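Local coordinates for uncharacterized NTF2-like protein (Mesorhizobium loti, PDB 3FH1) that is of unknown function but has an NTF2-like, SnoaL-type fold and may bind a small molecule in its cone-shaped interior, at residues R25-F30 with E84-A89. Sequence-based numbering, arbitrary orientation. Where two conformers were deposited one is given.
Sequences RFNDVF and EETFVA
Asn27 and Thr86 make the single direct contact between the helical segment 25-30 and the strand segment 84-89. The amide nitrogen ND2 of Asn27 donates to the hydroxyl oxygen OG1 of Thr86 at 3.3 Å. The bond is weak: it is long, and the 129° angle at the hydrogen is strongly bent. Both CB atoms are directed at the opposing segment, yet the backbones stay apart, with the CA atoms of Asn27 and Thr86 9.3 Å from each other. The side chains of Asn27 and Thr86 bridge this gap together. The Asn27 CG lies anti to the carbonyl carbon (chi1 -78°). OD1 turns back toward its own CA, leaving ND2 as the outer atom toward the strand. In Thr86, chi1 of -59° sets OG1 beside the backbone N and facing Asn27, while CG2 takes the position anti to that nitrogen. The hydroxyl, not this methyl, is the branch that touches Asn27. The other end of the amide, OD1, lies close to an unidentified ligand, probably from the crystallisation liquor.

Both residues are buried and also pack on Ile95 of the adjoining strand 92-100. On the same helix, Phe26 and Phe30 each meet Trp70 edge-to-face. Glu85 and Phe87 point away from the helix; Glu85 forms a salt bridge and Phe87 a cation-pi contact with Arg92 of the second subunit. A classic beta bulge sets Glu84 and Glu85 together opposite Arg96 on strand 92-100. The contact thus joins helix 16-31 to the concave face of the curved sheet, the helix-on-sheet packing that forms the cone of the NTF2-like fold.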
# COMPACT_ATOMS: atom_id res chain seq x y z
N ARG A 25 8.48 3.30 -16.66
CA ARG A 25 8.66 2.19 -17.59
C ARG A 25 7.88 0.94 -17.14
O ARG A 25 7.32 0.24 -18.00
CB ARG A 25 10.16 1.88 -17.80
CG ARG A 25 11.01 3.00 -18.44
CD ARG A 25 12.49 2.60 -18.31
NE ARG A 25 13.46 3.49 -18.99
CZ ARG A 25 13.97 3.27 -20.20
NH1 ARG A 25 13.60 2.22 -20.91
NH2 ARG A 25 14.84 4.15 -20.73
N PHE A 26 7.82 0.66 -15.83
CA PHE A 26 7.00 -0.43 -15.31
C PHE A 26 5.51 -0.21 -15.61
O PHE A 26 4.84 -1.06 -16.18
CB PHE A 26 7.22 -0.56 -13.82
CG PHE A 26 6.39 -1.63 -13.18
CD1 PHE A 26 6.78 -2.94 -13.25
CD2 PHE A 26 5.24 -1.30 -12.48
CE1 PHE A 26 6.03 -3.93 -12.64
CE2 PHE A 26 4.47 -2.27 -11.89
CZ PHE A 26 4.86 -3.60 -11.94
N ASN A 27 5.01 0.97 -15.30
CA ASN A 27 3.61 1.28 -15.55
C ASN A 27 3.26 1.20 -17.04
O ASN A 27 2.17 0.76 -17.42
CB ASN A 27 3.27 2.64 -14.94
CG ASN A 27 3.07 2.58 -13.44
OD1 ASN A 27 2.75 1.50 -12.87
ND2 ASN A 27 3.19 3.73 -12.80
N ASP A 28 4.20 1.65 -17.90
CA ASP A 28 3.97 1.63 -19.35
C ASP A 28 3.79 0.22 -19.85
O ASP A 28 3.05 0.01 -20.79
CB ASP A 28 5.11 2.25 -20.13
CG ASP A 28 5.11 3.76 -20.13
OD1 ASP A 28 4.10 4.37 -19.72
OD2 ASP A 28 6.16 4.33 -20.54
N VAL A 29 4.41 -0.77 -19.21
CA VAL A 29 4.22 -2.16 -19.66
C VAL A 29 2.72 -2.49 -19.66
O VAL A 29 2.21 -3.11 -20.59
CB VAL A 29 4.96 -3.15 -18.74
CG1 VAL A 29 4.39 -4.62 -18.91
CG2 VAL A 29 6.48 -3.07 -18.98
N PHE A 30 2.02 -2.03 -18.63
CA PHE A 30 0.61 -2.36 -18.46
C PHE A 30 -0.27 -1.48 -19.31
O PHE A 30 -1.25 -1.95 -19.87
CB PHE A 30 0.23 -2.36 -16.97
CG PHE A 30 1.05 -3.31 -16.22
CD1 PHE A 30 0.73 -4.64 -16.18
CD2 PHE A 30 2.23 -2.90 -15.65
CE1 PHE A 30 1.57 -5.55 -15.55
CE2 PHE A 30 3.08 -3.82 -15.04
CZ PHE A 30 2.71 -5.13 -14.98
N GLU A 84 -4.10 5.53 -10.45
CA GLU A 84 -4.62 6.54 -9.55
C GLU A 84 -3.52 7.48 -9.08
O GLU A 84 -3.68 8.71 -9.12
CB GLU A 84 -5.35 5.92 -8.36
CG GLU A 84 -6.59 5.18 -8.73
CD GLU A 84 -7.30 4.57 -7.51
OE1 GLU A 84 -6.70 4.55 -6.41
OE2 GLU A 84 -8.44 4.12 -7.66
N GLU A 85 -2.40 6.93 -8.62
CA GLU A 85 -1.30 7.74 -8.13
C GLU A 85 -0.07 6.90 -8.00
O GLU A 85 -0.12 5.81 -7.44
CB GLU A 85 -1.60 8.32 -6.74
CG GLU A 85 -0.52 9.32 -6.27
CD GLU A 85 -0.68 9.63 -4.78
OE1 GLU A 85 -0.81 8.69 -3.98
OE2 GLU A 85 -0.56 10.78 -4.46
N THR A 86 1.05 7.44 -8.47
CA THR A 86 2.37 6.87 -8.20
C THR A 86 3.10 7.85 -7.31
O THR A 86 3.25 9.03 -7.69
CB THR A 86 3.21 6.65 -9.47
OG1 THR A 86 2.51 5.78 -10.37
CG2 THR A 86 4.56 6.09 -9.15
N PHE A 87 3.50 7.39 -6.14
CA PHE A 87 4.24 8.17 -5.13
C PHE A 87 5.61 7.51 -4.92
O PHE A 87 5.68 6.31 -4.67
CB PHE A 87 3.51 8.26 -3.79
CG PHE A 87 4.35 8.89 -2.71
CD1 PHE A 87 4.55 10.24 -2.73
CD2 PHE A 87 4.96 8.11 -1.73
CE1 PHE A 87 5.37 10.87 -1.79
CE2 PHE A 87 5.76 8.69 -0.76
CZ PHE A 87 5.97 10.07 -0.79
N VAL A 88 6.66 8.30 -5.08
CA VAL A 88 8.05 7.81 -4.99
C VAL A 88 8.81 8.47 -3.89
O VAL A 88 8.71 9.69 -3.74
CB VAL A 88 8.76 8.09 -6.35
CG1 VAL A 88 10.22 7.80 -6.28
CG2 VAL A 88 8.05 7.29 -7.46
N ALA A 89 9.62 7.71 -3.17
CA ALA A 89 10.53 8.26 -2.18
C ALA A 89 11.73 7.34 -2.07
O ALA A 89 11.62 6.19 -1.67
CB ALA A 89 9.82 8.45 -0.81